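Mevalonate diphosphate decarboxylase (Legionella pneumophila, PDB 3LTO) probably catalyses the ATP-dependent decarboxylation of mevalonate diphosphate to isopentenyl diphosphate, a step in isoprenoid biosynthesis. Local coordinates at residues P27-S31 and S209-E213. Residues are numbered along the deposited sequence; the frame is centred on the assembly and turned at random.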
loop_
_atom_site.group_PDB
_atom_site.type_symbol
_atom_site.label_atom_id
_atom_site.label_comp_id
_atom_site.label_asym_id
_atom_site.label_seq_id
_atom_site.Cartn_x
_atom_site.Cartn_y
_atom_site.Cartn_z
ATOM N N PRO A 27 5.549 6.471 -0.607
ATOM C CA PRO A 27 6.672 6.886 -1.458
ATOM C C PRO A 27 6.205 7.312 -2.844
ATOM O O PRO A 27 5.286 6.716 -3.401
ATOM C CB PRO A 27 7.553 5.638 -1.502
ATOM C CG PRO A 27 6.540 4.511 -1.393
ATOM C CD PRO A 27 5.599 5.023 -0.324
ATOM N N ASP A 28 6.832 8.345 -3.398
ATOM C CA ASP A 28 6.458 8.818 -4.724
ATOM C C ASP A 28 6.811 7.783 -5.774
ATOM O O ASP A 28 6.185 7.709 -6.832
ATOM C CB ASP A 28 7.128 10.158 -5.018
ATOM C CG ASP A 28 6.399 11.324 -4.363
ATOM O OD1 ASP A 28 5.604 11.094 -3.423
ATOM O OD2 ASP A 28 6.627 12.475 -4.779
ATOM N N ASN A 29 7.824 6.977 -5.486
ATOM C CA ASN A 29 8.174 5.921 -6.412
ATOM C C ASN A 29 8.644 4.710 -5.643
ATOM O O ASN A 29 9.020 4.805 -4.479
ATOM C CB ASN A 29 9.233 6.370 -7.440
ATOM C CG ASN A 29 10.527 6.838 -6.805
ATOM O OD1 ASN A 29 10.764 8.042 -6.670
ATOM N ND2 ASN A 29 11.376 5.890 -6.415
ATOM N N SER A 30 8.580 3.559 -6.293
ATOM C CA SER A 30 9.006 2.329 -5.670
ATOM C C SER A 30 10.517 2.354 -5.499
ATOM O O SER A 30 11.213 3.210 -6.067
ATOM C CB SER A 30 8.612 1.137 -6.540
ATOM O OG SER A 30 7.208 1.062 -6.685
ATOM N N SER A 31 11.012 1.409 -4.710
ATOM C CA SER A 31 12.439 1.273 -4.469
ATOM C C SER A 31 12.792 -0.209 -4.386
ATOM O O SER A 31 11.977 -1.030 -3.955
ATOM C CB SER A 31 12.842 2.008 -3.183
ATOM O OG SER A 31 12.128 1.537 -2.047
ATOM N N SER A 209 10.690 10.854 -9.909
ATOM C CA SER A 209 9.988 9.593 -9.722
ATOM C C SER A 209 9.631 8.925 -11.046
ATOM O O SER A 209 9.626 7.701 -11.145
ATOM C CB SER A 209 8.733 9.807 -8.874
ATOM O OG SER A 209 9.085 10.231 -7.565
ATOM N N GLU A 210 9.328 9.720 -12.067
ATOM C CA GLU A 210 9.006 9.149 -13.374
ATOM C C GLU A 210 10.210 8.366 -13.882
ATOM O O GLU A 210 10.069 7.254 -14.386
ATOM C CB GLU A 210 8.659 10.248 -14.381
ATOM C CG GLU A 210 7.245 10.783 -14.270
ATOM C CD GLU A 210 7.127 12.214 -14.764
ATOM O OE1 GLU A 210 7.693 12.532 -15.831
ATOM O OE2 GLU A 210 6.463 13.022 -14.085
ATOM N N ARG A 211 11.394 8.954 -13.752
ATOM C CA ARG A 211 12.617 8.293 -14.198
ATOM C C ARG A 211 12.905 7.028 -13.380
ATOM O O ARG A 211 13.316 6.000 -13.930
ATOM C CB ARG A 211 13.811 9.254 -14.102
ATOM C CG ARG A 211 13.733 10.445 -15.050
ATOM C CD ARG A 211 15.081 11.156 -15.162
ATOM N NE ARG A 211 15.495 11.776 -13.905
ATOM C CZ ARG A 211 14.948 12.872 -13.389
ATOM N NH1 ARG A 211 13.958 13.474 -14.024
ATOM N NH2 ARG A 211 15.400 13.374 -12.245
ATOM N N ALA A 212 12.687 7.108 -12.068
ATOM C CA ALA A 212 12.922 5.976 -11.176
ATOM C C ALA A 212 12.037 4.786 -11.540
ATOM O O ALA A 212 12.481 3.634 -11.504
ATOM C CB ALA A 212 12.666 6.385 -9.726
ATOM N N GLU A 213 10.779 5.065 -11.871
ATOM C CA GLU A 213 9.843 4.007 -12.241
ATOM C C GLU A 213 10.264 3.418 -13.579
ATOM O O GLU A 213 10.224 2.202 -13.770
ATOM C CB GLU A 213 8.415 4.556 -12.343
ATOM C CG GLU A 213 7.746 4.877 -11.006
ATOM C CD GLU A 213 7.548 3.646 -10.123
ATOM O OE1 GLU A 213 7.333 2.544 -10.669
ATOM O OE2 GLU A 213 7.588 3.783 -8.882
#
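D28 and N29 meet S209 where a loop of the N-terminal domain packs on helix 208-224 of the C-terminal domain. The contact joins the two domains of the GHMP fold, the superfamily to which mevalonate diphosphate decarboxylases belong. The loop lies between strands 2-12 and 31-47. D28 brings its CB to 3.2 Å from S209 OG. Its carboxylate is engaged by K19, which forms a salt bridge with OD2. K19 NZ also hydrogen-bonds S209 OG, so one lysine links the loop and the helix.

The CB of N29 is directed at the helix. CG lies in the gap flanked by N and C (chi1 59°), which sets the amide against S209 and A212. S209 OG donates to N29 OD1 over 2.9 Å. The hydroxyl lies in the carbonyl plane, on a lone pair, at a C=O...O angle of 126°. At the other end of the amide, N29 ND2 rests 3.6 Å from A212 CB. N29 ND2 also donates to S30 O over 2.7 Å and to K15 O. These bonds at both ends fix the rotation of the buried amide.

S30 uses its backbone for the second bond to the helix. Its side-chain OG hydrogen-bonds T162 OG1 of its own chain and G310 O of the second subunit. The contact therefore also borders the dimer interface, where the side chain of E213 packs on G310 of that subunit. The E213 chain folds at its second torsion, which brings its carboxylate back to the loop. E213 OE2 lies 3.3 Å from N29 CA. E213 OE2 also accepts S30 N at 2.8 Å, with an N-H...O angle of 171° and the donor nearly in line with the CD-OE2 bond.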